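Local coordinates for protein dihydrodipicolinate synthase (Bacillus clausii KSM-K16, PDB 3E96) that probably catalyses, as a DapA-family TIM-barrel lyase, the 4-hydroxy-tetrahydrodipicolinate synthase reaction through a Schiff base with pyruvate, at residues C53-S57 with E58-L62; E76-H79 with G80-V84; N100-A104 with A105-A109; S213-V216 with N217-Q221. One frame throughout, in Å; residues are numbered along the deposited sequence.

Contact 1 of 4, residues C53-S57 with E58-L62; sequences CGNTS and EFYAL
Cys53 and Phe59 make the tight half of this local contact. The ring of Phe59 lies alongside the cysteine, with CD1 of Phe59 3.7 Å from CB of Cys53, and SG of Cys53 stands 5.2 Å from the Phe59 ring centroid, an oblique sulfur-aromatic contact. With its CG anti to the backbone N (chi1 172°), Phe59 sends the ring back past Cys53 O, whose hydrogen bond goes to His113, the residue stacked on Phe59. Ala67 of helix 64-78 also packs on the Phe59 side chain. Losing the ring to an alanine here is likely to open a gap beside Cys53 and leave His113 without its stacking partner. The backbone folds through a type I beta turn, Glu58 N donating to Asn55 O at 3.0 Å, while Phe59 N makes only a weak bond to Gly54 O. This loop follows strand 49-50 of the TIM barrel and carries Thr56, a predicted pyruvate-binding residue, consistent with a place beside the probable active site. The less tightly packed side is bridged by water. Asn55, partly exposed, holds its amide obliquely against Tyr60, ND2 being 3.6 Å from CE2 of Tyr60, with the two planes 38° apart; one water accepts from both Asn55 ND2 and Tyr60 N. Tyr119 and Ile116 of the second subunit pack on Asn55 and Tyr60, respectively. A second water donates to Thr56 O and Glu58 OE2, a carboxylate oxygen salt-bridged to Lys265.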
ATOM      1  N   CYS B  53       9.015   8.758   9.895  1.00 12.39           N
ATOM      2  CA  CYS B  53       8.114   7.717   9.417  1.00 11.73           C
ATOM      3  C   CYS B  53       7.055   8.254   8.462  1.00 13.42           C
ATOM      4  O   CYS B  53       5.943   7.722   8.375  1.00 12.34           O
ATOM      5  CB  CYS B  53       7.456   7.000  10.598  1.00 13.10           C
ATOM      6  SG  CYS B  53       8.599   5.865  11.417  1.00 14.36           S
ATOM      7  N   GLY B  54       7.408   9.324   7.756  1.00 12.67           N
ATOM      8  CA  GLY B  54       6.512   9.895   6.768  1.00 12.89           C
ATOM      9  C   GLY B  54       6.821   9.154   5.480  1.00 14.67           C
ATOM     10  O   GLY B  54       7.707   8.299   5.460  1.00 13.71           O
ATOM     11  N   ASN B  55       6.123   9.453   4.395  1.00 16.58           N
ATOM     12  CA  ASN B  55       6.413   8.728   3.168  1.00 17.95           C
ATOM     13  C   ASN B  55       7.742   9.130   2.544  1.00 15.83           C
ATOM     14  O   ASN B  55       8.375   8.323   1.871  1.00 15.73           O
ATOM     15  CB  ASN B  55       5.256   8.868   2.180  1.00 21.65           C
ATOM     16  CG  ASN B  55       4.214   7.772   2.367  1.00 24.39           C
ATOM     17  OD1 ASN B  55       3.016   8.014   2.255  1.00 26.10           O
ATOM     18  ND2 ASN B  55       4.676   6.552   2.652  1.00 21.18           N
ATOM     19  N   THR B  56       8.179  10.362   2.792  1.00 14.74           N
ATOM     20  CA  THR B  56       9.461  10.821   2.267  1.00 13.52           C
ATOM     21  C   THR B  56      10.558  10.053   3.014  1.00 13.45           C
ATOM     22  O   THR B  56      11.672   9.895   2.518  1.00 11.34           O
ATOM     23  CB  THR B  56       9.664  12.330   2.506  1.00 14.85           C
ATOM     24  OG1 THR B  56       8.517  13.046   2.036  1.00 16.19           O
ATOM     25  CG2 THR B  56      10.897  12.830   1.751  1.00 12.69           C
ATOM     26  N   SER B  57      10.214   9.574   4.209  1.00 12.57           N
ATOM     27  CA  SER B  57      11.132   8.807   5.055  1.00 12.69           C
ATOM     28  C   SER B  57      11.175   7.344   4.619  1.00 12.52           C
ATOM     29  O   SER B  57      11.892   6.536   5.217  1.00 12.64           O
ATOM     30  CB  SER B  57      10.663   8.841   6.515  1.00 13.37           C
ATOM     31  OG  SER B  57      10.209  10.126   6.891  1.00 14.32           O
ATOM     32  N   GLU B  58      10.392   7.010   3.593  1.00 12.13           N
ATOM     33  CA  GLU B  58      10.292   5.642   3.085  1.00 10.70           C
ATOM     34  C   GLU B  58       9.809   4.693   4.183  1.00 10.11           C
ATOM     35  O   GLU B  58      10.339   3.601   4.383  1.00  9.94           O
ATOM     36  CB  GLU B  58      11.629   5.180   2.506  1.00 11.67           C
ATOM     37  CG  GLU B  58      11.989   5.894   1.213  1.00 10.81           C
ATOM     38  CD  GLU B  58      13.348   5.496   0.682  1.00 12.47           C
ATOM     39  OE1 GLU B  58      13.445   4.453  -0.005  1.00 12.69           O
ATOM     40  OE2 GLU B  58      14.328   6.228   0.967  1.00 12.33           O
ATOM     41  N   PHE B  59       8.776   5.141   4.886  1.00 11.08           N
ATOM     42  CA  PHE B  59       8.155   4.392   5.971  1.00 11.10           C
ATOM     43  C   PHE B  59       7.893   2.918   5.651  1.00 11.40           C
ATOM     44  O   PHE B  59       8.247   2.028   6.432  1.00 10.64           O
ATOM     45  CB  PHE B  59       6.840   5.083   6.346  1.00 11.85           C
ATOM     46  CG  PHE B  59       5.998   4.318   7.320  1.00 11.04           C
ATOM     47  CD1 PHE B  59       6.440   4.094   8.616  1.00 12.17           C
ATOM     48  CD2 PHE B  59       4.740   3.851   6.947  1.00 11.91           C
ATOM     49  CE1 PHE B  59       5.643   3.419   9.534  1.00 10.96           C
ATOM     50  CE2 PHE B  59       3.934   3.174   7.855  1.00 13.90           C
ATOM     51  CZ  PHE B  59       4.387   2.958   9.154  1.00 13.00           C
ATOM     52  N   TYR B  60       7.276   2.652   4.505  1.00 10.30           N
ATOM     53  CA  TYR B  60       6.953   1.280   4.134  1.00 10.19           C
ATOM     54  C   TYR B  60       8.145   0.385   3.819  1.00 11.90           C
ATOM     55  O   TYR B  60       7.994  -0.831   3.691  1.00 11.68           O
ATOM     56  CB  TYR B  60       5.954   1.285   2.979  1.00 11.17           C
ATOM     57  CG  TYR B  60       4.608   1.820   3.417  1.00  9.51           C
ATOM     58  CD1 TYR B  60       3.862   1.155   4.387  1.00 11.10           C
ATOM     59  CD2 TYR B  60       4.099   3.008   2.893  1.00 11.66           C
ATOM     60  CE1 TYR B  60       2.642   1.656   4.830  1.00 10.48           C
ATOM     61  CE2 TYR B  60       2.875   3.521   3.329  1.00 12.61           C
ATOM     62  CZ  TYR B  60       2.154   2.834   4.299  1.00 12.63           C
ATOM     63  OH  TYR B  60       0.941   3.320   4.729  1.00 12.25           O
ATOM     64  N   ALA B  61       9.328   0.983   3.704  1.00 11.31           N
ATOM     65  CA  ALA B  61      10.542   0.207   3.437  1.00 10.91           C
ATOM     66  C   ALA B  61      11.241  -0.120   4.760  1.00 11.92           C
ATOM     67  O   ALA B  61      12.284  -0.779   4.785  1.00 10.97           O
ATOM     68  CB  ALA B  61      11.479   0.999   2.530  1.00  9.86           C
ATOM     69  N   LEU B  62      10.657   0.341   5.864  1.00 12.23           N
ATOM     70  CA  LEU B  62      11.223   0.091   7.190  1.00 12.37           C
ATOM     71  C   LEU B  62      10.501  -1.049   7.895  1.00 12.44           C
ATOM     72  O   LEU B  62       9.305  -1.254   7.699  1.00 11.81           O
ATOM     73  CB  LEU B  62      11.096   1.341   8.072  1.00 11.95           C
ATOM     74  CG  LEU B  62      11.628   2.689   7.575  1.00 11.96           C
ATOM     75  CD1 LEU B  62      11.238   3.773   8.579  1.00 13.42           C
ATOM     76  CD2 LEU B  62      13.137   2.629   7.404  1.00 12.74           C
TER
HETATM   77  O   HOH W   1       6.960   4.695   2.357  1.00 19.59           O
HETATM   78  O   HOH W   2      13.986   8.240   2.793  1.00 11.99           O

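Contact 2 of 4, residues E76-H79 with G80-V84; sequences EYVH and GRALV
From Val78 to Arg81 the backbone reverses in a type I' beta turn, closed by Arg81 N donating to Val78 O at 3.0 Å and 165°. His79, the first residue beyond helix 64-78, and Gly80 both have positive phi; a CB on Gly80 would collide with His79 O. The Arg81 side chain then turns back over the helix end. Its bend at chi3 (-62°) brings NE to Val78 O at 3.3 Å, the acceptor lying near the guanidinium plane, so this carbonyl is gripped from opposite faces by NE and N of the same residue. NH2 of Arg81 adds a weak bond to Tyr77 O at 2.8 Å. CE1 and NE2 of His79 lie over one face of the guanidinium, toward its rim, the planes 21° apart, with CE1 of His79 3.4 Å from NE of Arg81. Asp44 and Asp40 salt-bridge the outer nitrogens. A leucine replacing Arg81 would probably leave both aspartates without their cationic mate and deprive Val78 O of its second donor. On the buried side, CG1 of Val78 rests 4.1 Å from CB of Ala82, and CG2 of Val78 meets CG2 of Val84 at 4.3 Å, where Ile50 also packs. Helix 64-78 thus passes directly into strand 83-88 by a tight turn, the second half of a beta-alpha-beta crossover of the TIM barrel.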
ATOM      1  N   GLU B  76      15.315  12.243  20.197  1.00 22.51           N
ATOM      2  CA  GLU B  76      16.632  12.505  20.768  1.00 23.77           C
ATOM      3  C   GLU B  76      17.378  13.605  20.022  1.00 23.17           C
ATOM      4  O   GLU B  76      17.882  14.547  20.637  1.00 22.61           O
ATOM      5  CB  GLU B  76      17.497  11.239  20.761  1.00 26.66           C
ATOM      6  CG  GLU B  76      18.845  11.421  21.470  1.00 30.52           C
ATOM      7  CD  GLU B  76      19.856  10.339  21.127  1.00 33.88           C
ATOM      8  OE1 GLU B  76      19.468   9.157  21.064  1.00 33.94           O
ATOM      9  OE2 GLU B  76      21.049  10.670  20.932  1.00 36.26           O
ATOM     10  N   TYR B  77      17.454  13.486  18.699  1.00 21.51           N
ATOM     11  CA  TYR B  77      18.178  14.468  17.903  1.00 22.18           C
ATOM     12  C   TYR B  77      17.529  15.842  17.840  1.00 23.18           C
ATOM     13  O   TYR B  77      18.223  16.846  17.675  1.00 22.71           O
ATOM     14  CB  TYR B  77      18.411  13.943  16.485  1.00 22.07           C
ATOM     15  CG  TYR B  77      19.229  12.667  16.423  1.00 22.43           C
ATOM     16  CD1 TYR B  77      20.288  12.444  17.309  1.00 23.80           C
ATOM     17  CD2 TYR B  77      18.953  11.689  15.473  1.00 21.52           C
ATOM     18  CE1 TYR B  77      21.047  11.272  17.247  1.00 23.39           C
ATOM     19  CE2 TYR B  77      19.703  10.519  15.400  1.00 22.23           C
ATOM     20  CZ  TYR B  77      20.745  10.314  16.290  1.00 22.70           C
ATOM     21  OH  TYR B  77      21.469   9.144  16.227  1.00 20.35           O
ATOM     22  N   VAL B  78      16.206  15.888  17.966  1.00 24.48           N
ATOM     23  CA  VAL B  78      15.473  17.152  17.931  1.00 26.22           C
ATOM     24  C   VAL B  78      15.534  17.843  19.292  1.00 28.79           C
ATOM     25  O   VAL B  78      15.678  19.061  19.376  1.00 29.26           O
ATOM     26  CB  VAL B  78      13.984  16.927  17.561  1.00 25.65           C
ATOM     27  CG1 VAL B  78      13.193  18.211  17.762  1.00 24.57           C
ATOM     28  CG2 VAL B  78      13.871  16.466  16.109  1.00 22.63           C
ATOM     29  N   HIS B  79      15.431  17.041  20.345  1.00 31.11           N
ATOM     30  CA  HIS B  79      15.445  17.515  21.724  1.00 33.24           C
ATOM     31  C   HIS B  79      14.758  18.860  21.959  1.00 33.49           C
ATOM     32  O   HIS B  79      15.392  19.838  22.356  1.00 34.68           O
ATOM     33  CB  HIS B  79      16.882  17.544  22.275  1.00 34.04           C
ATOM     34  CG  HIS B  79      17.840  18.361  21.466  1.00 34.91           C
ATOM     35  ND1 HIS B  79      17.723  19.726  21.324  1.00 37.32           N
ATOM     36  CD2 HIS B  79      18.950  18.006  20.777  1.00 36.07           C
ATOM     37  CE1 HIS B  79      18.721  20.178  20.585  1.00 37.06           C
ATOM     38  NE2 HIS B  79      19.480  19.154  20.240  1.00 37.38           N
ATOM     39  N   GLY B  80      13.451  18.893  21.704  1.00 33.53           N
ATOM     40  CA  GLY B  80      12.665  20.097  21.927  1.00 31.43           C
ATOM     41  C   GLY B  80      12.675  21.211  20.893  1.00 30.21           C
ATOM     42  O   GLY B  80      11.870  22.136  20.995  1.00 30.27           O
ATOM     43  N   ARG B  81      13.562  21.143  19.907  1.00 28.76           N
ATOM     44  CA  ARG B  81      13.639  22.183  18.883  1.00 26.78           C
ATOM     45  C   ARG B  81      12.445  22.232  17.925  1.00 26.39           C
ATOM     46  O   ARG B  81      12.274  23.204  17.190  1.00 24.81           O
ATOM     47  CB  ARG B  81      14.926  22.035  18.071  1.00 28.05           C
ATOM     48  CG  ARG B  81      16.201  22.346  18.853  1.00 28.88           C
ATOM     49  CD  ARG B  81      17.435  22.219  17.969  1.00 29.16           C
ATOM     50  NE  ARG B  81      17.603  20.860  17.457  1.00 29.87           N
ATOM     51  CZ  ARG B  81      18.586  20.484  16.644  1.00 30.28           C
ATOM     52  NH1 ARG B  81      19.492  21.364  16.247  1.00 30.94           N
ATOM     53  NH2 ARG B  81      18.663  19.227  16.227  1.00 30.80           N
ATOM     54  N   ALA B  82      11.627  21.187  17.923  1.00 23.42           N
ATOM     55  CA  ALA B  82      10.466  21.151  17.041  1.00 22.74           C
ATOM     56  C   ALA B  82       9.483  20.089  17.490  1.00 20.75           C
ATOM     57  O   ALA B  82       9.824  19.210  18.278  1.00 20.52           O
ATOM     58  CB  ALA B  82      10.910  20.872  15.595  1.00 20.82           C
ATOM     59  N   LEU B  83       8.254  20.181  16.998  1.00 19.77           N
ATOM     60  CA  LEU B  83       7.241  19.193  17.329  1.00 18.51           C
ATOM     61  C   LEU B  83       7.582  17.949  16.525  1.00 18.66           C
ATOM     62  O   LEU B  83       7.996  18.047  15.368  1.00 18.77           O
ATOM     63  CB  LEU B  83       5.845  19.682  16.933  1.00 20.00           C
ATOM     64  CG  LEU B  83       5.229  20.800  17.776  1.00 24.02           C
ATOM     65  CD1 LEU B  83       3.885  21.213  17.184  1.00 24.68           C
ATOM     66  CD2 LEU B  83       5.057  20.309  19.206  1.00 23.56           C
ATOM     67  N   VAL B  84       7.418  16.785  17.141  1.00 16.17           N
ATOM     68  CA  VAL B  84       7.700  15.522  16.475  1.00 15.19           C
ATOM     69  C   VAL B  84       6.388  14.781  16.247  1.00 14.41           C
ATOM     70  O   VAL B  84       5.700  14.422  17.199  1.00 14.83           O
ATOM     71  CB  VAL B  84       8.642  14.645  17.329  1.00 14.92           C
ATOM     72  CG1 VAL B  84       8.857  13.293  16.662  1.00 16.24           C
ATOM     73  CG2 VAL B  84       9.973  15.357  17.518  1.00 15.80           C
TER

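Contact 3 of 4, residues N100-A104 with A105-A109; sequences NAAKA and AGADA
Ala102 O accepts two bonds where helix 92-105 ends. Ala107 N donates to it at 2.9 Å with an angle of 161°, and Gly106 N adds a weaker bond at 3.1 Å. Gly106 N is shared, for it also donates to Lys103 O, approaching from above the carbonyl plane. One residue earlier the regular helical bond persists, Ala105 N to Ala101 O at 2.9 Å. The bonds from Ala107 N to Ala102 O and from Gly106 N to Lys103 O, together with the positive phi of Gly106, define a Schellman motif, which ends the helix and turns the chain toward strand 109-112 of the barrel. With this positive phi, a side chain on Gly106 would crowd the carbonyl O of Ala105, which favours glycine. The motif brings together the methyls that flank it: CB of Ala102 lies 3.9 Å from CB of Ala107, while Val71 and Ala86 also touch Ala102. Lys103 O has a further partner in a water that donates to it at 2.6 Å and to Ala107 O at 2.8 Å, linking the last helical turn to the departing chain. Lys103 NZ is hydrogen-bonded to Leu136 O.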
ATOM      1  N   ASN B 100       1.377   3.939  20.217  1.00 16.02           N
ATOM      2  CA  ASN B 100       1.707   3.877  21.635  1.00 18.07           C
ATOM      3  C   ASN B 100       3.223   3.933  21.831  1.00 18.80           C
ATOM      4  O   ASN B 100       3.711   4.471  22.827  1.00 19.21           O
ATOM      5  CB  ASN B 100       1.125   2.601  22.248  1.00 19.11           C
ATOM      6  CG  ASN B 100      -0.338   2.754  22.616  1.00 19.98           C
ATOM      7  OD1 ASN B 100      -1.108   1.793  22.581  1.00 23.53           O
ATOM      8  ND2 ASN B 100      -0.726   3.965  22.989  1.00 20.50           N
ATOM      9  N   ALA B 101       3.966   3.390  20.872  1.00 17.54           N
ATOM     10  CA  ALA B 101       5.425   3.405  20.939  1.00 16.78           C
ATOM     11  C   ALA B 101       5.925   4.841  20.774  1.00 17.79           C
ATOM     12  O   ALA B 101       6.818   5.286  21.498  1.00 16.69           O
ATOM     13  CB  ALA B 101       6.010   2.512  19.846  1.00 17.87           C
ATOM     14  N   ALA B 102       5.346   5.565  19.820  1.00 15.27           N
ATOM     15  CA  ALA B 102       5.732   6.954  19.580  1.00 15.88           C
ATOM     16  C   ALA B 102       5.422   7.800  20.815  1.00 16.61           C
ATOM     17  O   ALA B 102       6.202   8.678  21.191  1.00 16.55           O
ATOM     18  CB  ALA B 102       4.984   7.503  18.370  1.00 15.28           C
ATOM     19  N   LYS B 103       4.275   7.538  21.438  1.00 16.89           N
ATOM     20  CA  LYS B 103       3.876   8.270  22.638  1.00 19.64           C
ATOM     21  C   LYS B 103       4.913   8.062  23.736  1.00 19.46           C
ATOM     22  O   LYS B 103       5.390   9.018  24.351  1.00 19.18           O
ATOM     23  CB  LYS B 103       2.515   7.779  23.137  1.00 22.03           C
ATOM     24  CG  LYS B 103       1.350   8.137  22.231  1.00 24.73           C
ATOM     25  CD  LYS B 103       0.104   7.331  22.578  1.00 27.86           C
ATOM     26  CE  LYS B 103      -0.322   7.522  24.027  1.00 29.16           C
ATOM     27  NZ  LYS B 103      -1.509   6.676  24.334  1.00 28.86           N
ATOM     28  N   ALA B 104       5.254   6.803  23.980  1.00 20.34           N
ATOM     29  CA  ALA B 104       6.232   6.471  25.007  1.00 20.74           C
ATOM     30  C   ALA B 104       7.601   7.061  24.692  1.00 21.89           C
ATOM     31  O   ALA B 104       8.344   7.434  25.600  1.00 24.21           O
ATOM     32  CB  ALA B 104       6.335   4.957  25.156  1.00 23.39           C
ATOM     33  N   ALA B 105       7.930   7.152  23.407  1.00 20.39           N
ATOM     34  CA  ALA B 105       9.220   7.688  22.984  1.00 21.19           C
ATOM     35  C   ALA B 105       9.334   9.197  23.206  1.00 20.04           C
ATOM     36  O   ALA B 105      10.436   9.740  23.291  1.00 20.59           O
ATOM     37  CB  ALA B 105       9.466   7.353  21.512  1.00 21.14           C
ATOM     38  N   GLY B 106       8.195   9.873  23.295  1.00 19.53           N
ATOM     39  CA  GLY B 106       8.220  11.309  23.505  1.00 20.18           C
ATOM     40  C   GLY B 106       7.709  12.128  22.333  1.00 20.41           C
ATOM     41  O   GLY B 106       7.918  13.341  22.288  1.00 20.48           O
ATOM     42  N   ALA B 107       7.051  11.478  21.375  1.00 19.26           N
ATOM     43  CA  ALA B 107       6.505  12.193  20.224  1.00 18.23           C
ATOM     44  C   ALA B 107       5.385  13.104  20.713  1.00 18.94           C
ATOM     45  O   ALA B 107       4.826  12.885  21.785  1.00 19.94           O
ATOM     46  CB  ALA B 107       5.962  11.209  19.196  1.00 19.00           C
ATOM     47  N   ASP B 108       5.057  14.119  19.919  1.00 17.47           N
ATOM     48  CA  ASP B 108       4.012  15.072  20.275  1.00 18.51           C
ATOM     49  C   ASP B 108       2.662  14.690  19.693  1.00 17.67           C
ATOM     50  O   ASP B 108       1.615  15.068  20.218  1.00 17.88           O
ATOM     51  CB  ASP B 108       4.414  16.463  19.796  1.00 18.88           C
ATOM     52  CG  ASP B 108       5.673  16.957  20.465  1.00 20.81           C
ATOM     53  OD1 ASP B 108       5.629  17.215  21.689  1.00 20.50           O
ATOM     54  OD2 ASP B 108       6.709  17.073  19.776  1.00 19.20           O
ATOM     55  N   ALA B 109       2.692  13.938  18.601  1.00 16.09           N
ATOM     56  CA  ALA B 109       1.472  13.501  17.944  1.00 16.88           C
ATOM     57  C   ALA B 109       1.827  12.415  16.940  1.00 15.87           C
ATOM     58  O   ALA B 109       3.000  12.095  16.754  1.00 15.88           O
ATOM     59  CB  ALA B 109       0.816  14.680  17.219  1.00 17.09           C
TER
HETATM   60  O   HOH W   3       4.781  11.533  24.277  1.00 37.46           O

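Contact 4 of 4, residues S213-V216 with N217-Q221; sequences SGLV and NLLPQ
Strand 210-213, the last of the barrel in chain order, passes into helix 220-231 through a short turn with 3-10 character, and Gly214 and Leu215 supply the acceptors that hold it. Asn217 N donates to Gly214 O at 3.1 Å, and Leu218 N to Leu215 O at 3.0 Å, each donor standing above its carbonyl plane. Leu215 O takes a second, straighter bond from Leu219 N at 2.9 Å and 170°, reached nearly along the C=O axis. One carbonyl thus satisfies two consecutive amides. At the start, Ser213 OG accepts from Val216 N at 3.3 Å, an ST motif, and it is also hydrogen-bonded to Glu197. Apolar side chains pack around the turn. Leu215 puts its CG anti to the backbone N (chi1 177°), and its CD1 then approaches CG of Leu218 and, at 4.2 Å, CB of Leu219. Phe248 of helix 235-252 packs on both Leu215 and Leu218. Val216 meets the proline ring instead: its carbonyl O lies 3.3 Å from CD of Pro220, and CB of Val216 touches CB of Pro220 at 4.1 Å. Pro220 has no N-H, so its CD can rest against Val216 O with no hydrogen bond lost. The chemistry implies a buried turn whose hydrogen bonds run largely through the backbone, while apolar branches fill its flanks; the side chain of Asn217 comes about 4 Å from that of Thr56, a predicted pyruvate-binding residue.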
ATOM      1  N   SER B 213       6.625  19.114   3.277  1.00 11.83           N
ATOM      2  CA  SER B 213       7.744  19.405   2.395  1.00 12.88           C
ATOM      3  C   SER B 213       8.857  18.377   2.484  1.00 12.58           C
ATOM      4  O   SER B 213       9.260  17.982   3.578  1.00 13.05           O
ATOM      5  CB  SER B 213       8.315  20.791   2.712  1.00 13.49           C
ATOM      6  OG  SER B 213       9.496  21.035   1.963  1.00 14.12           O
ATOM      7  N   GLY B 214       9.329  17.940   1.319  1.00 13.86           N
ATOM      8  CA  GLY B 214      10.436  17.004   1.257  1.00 12.64           C
ATOM      9  C   GLY B 214      11.646  17.839   0.873  1.00 11.98           C
ATOM     10  O   GLY B 214      12.796  17.466   1.098  1.00 11.19           O
ATOM     11  N   LEU B 215      11.370  18.996   0.284  1.00 12.10           N
ATOM     12  CA  LEU B 215      12.417  19.916  -0.140  1.00 14.49           C
ATOM     13  C   LEU B 215      13.292  20.358   1.038  1.00 14.55           C
ATOM     14  O   LEU B 215      14.478  20.644   0.861  1.00 15.39           O
ATOM     15  CB  LEU B 215      11.785  21.144  -0.813  1.00 15.68           C
ATOM     16  CG  LEU B 215      12.703  22.278  -1.286  1.00 16.22           C
ATOM     17  CD1 LEU B 215      13.707  21.744  -2.292  1.00 18.52           C
ATOM     18  CD2 LEU B 215      11.865  23.382  -1.920  1.00 17.13           C
ATOM     19  N   VAL B 216      12.717  20.403   2.239  1.00 14.22           N
ATOM     20  CA  VAL B 216      13.478  20.823   3.417  1.00 15.35           C
ATOM     21  C   VAL B 216      14.697  19.942   3.694  1.00 15.37           C
ATOM     22  O   VAL B 216      15.606  20.356   4.415  1.00 14.41           O
ATOM     23  CB  VAL B 216      12.603  20.857   4.694  1.00 15.80           C
ATOM     24  CG1 VAL B 216      11.508  21.909   4.548  1.00 15.71           C
ATOM     25  CG2 VAL B 216      12.004  19.489   4.956  1.00 17.48           C
ATOM     26  N   ASN B 217      14.721  18.736   3.127  1.00 14.29           N
ATOM     27  CA  ASN B 217      15.860  17.842   3.333  1.00 14.42           C
ATOM     28  C   ASN B 217      17.151  18.399   2.748  1.00 16.12           C
ATOM     29  O   ASN B 217      18.239  18.051   3.206  1.00 16.04           O
ATOM     30  CB  ASN B 217      15.600  16.462   2.724  1.00 15.52           C
ATOM     31  CG  ASN B 217      14.628  15.636   3.543  1.00 14.53           C
ATOM     32  OD1 ASN B 217      13.441  15.533   3.212  1.00 17.55           O
ATOM     33  ND2 ASN B 217      15.122  15.056   4.625  1.00  9.57           N
ATOM     34  N   LEU B 218      17.038  19.249   1.730  1.00 15.16           N
ATOM     35  CA  LEU B 218      18.224  19.829   1.114  1.00 17.00           C
ATOM     36  C   LEU B 218      18.249  21.354   1.134  1.00 17.57           C
ATOM     37  O   LEU B 218      19.312  21.951   1.302  1.00 19.60           O
ATOM     38  CB  LEU B 218      18.380  19.347  -0.335  1.00 15.56           C
ATOM     39  CG  LEU B 218      17.226  19.564  -1.321  1.00 16.41           C
ATOM     40  CD1 LEU B 218      17.765  19.572  -2.747  1.00 16.88           C
ATOM     41  CD2 LEU B 218      16.175  18.462  -1.140  1.00 16.79           C
ATOM     42  N   LEU B 219      17.085  21.980   0.973  1.00 17.92           N
ATOM     43  CA  LEU B 219      16.994  23.439   0.928  1.00 17.23           C
ATOM     44  C   LEU B 219      15.816  23.973   1.736  1.00 17.35           C
ATOM     45  O   LEU B 219      14.869  24.527   1.178  1.00 16.03           O
ATOM     46  CB  LEU B 219      16.856  23.886  -0.529  1.00 17.02           C
ATOM     47  CG  LEU B 219      18.004  23.455  -1.448  1.00 18.36           C
ATOM     48  CD1 LEU B 219      17.592  23.547  -2.909  1.00 17.60           C
ATOM     49  CD2 LEU B 219      19.214  24.334  -1.166  1.00 19.61           C
ATOM     50  N   PRO B 220      15.873  23.836   3.067  1.00 17.89           N
ATOM     51  CA  PRO B 220      14.790  24.309   3.931  1.00 18.66           C
ATOM     52  C   PRO B 220      14.455  25.793   3.805  1.00 19.70           C
ATOM     53  O   PRO B 220      13.314  26.189   4.031  1.00 19.15           O
ATOM     54  CB  PRO B 220      15.274  23.926   5.330  1.00 19.79           C
ATOM     55  CG  PRO B 220      16.764  23.974   5.202  1.00 18.58           C
ATOM     56  CD  PRO B 220      16.999  23.318   3.865  1.00 17.33           C
ATOM     57  N   GLN B 221      15.439  26.611   3.439  1.00 19.63           N
ATOM     58  CA  GLN B 221      15.200  28.044   3.301  1.00 20.95           C
ATOM     59  C   GLN B 221      14.204  28.370   2.184  1.00 20.45           C
ATOM     60  O   GLN B 221      13.465  29.351   2.274  1.00 19.07           O
ATOM     61  CB  GLN B 221      16.519  28.795   3.065  1.00 24.74           C
ATOM     62  CG  GLN B 221      17.121  28.645   1.671  1.00 28.96           C
ATOM     63  CD  GLN B 221      17.877  27.339   1.458  1.00 32.85           C
ATOM     64  OE1 GLN B 221      18.401  27.095   0.369  1.00 36.35           O
ATOM     65  NE2 GLN B 221      17.943  26.497   2.492  1.00 29.57           N
TER

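In the fold
Along the chain the contacts come in numerical order, all in connections between strands and helices of one eight-stranded parallel TIM barrel. Contacts 1 and 2 bracket helix 64-78, with centres about 19 Å apart, whereas contact 3 ends the next helix, 92-105. Contacts 2 and 3, centres about 12 Å apart, touch where Val84 N probably donates to Asp108 OD2 at 2.7 Å, joining two neighbouring helix-to-strand turns. Contact 4 follows the last barrel strand, yet its Asn217 and Gly214 pack on Thr56 of contact 1, because the closed barrel brings these loops together. Contacts 1 and 4 therefore probably lie beside the predicted pyruvate site, while contacts 2 and 3 lie farther from it.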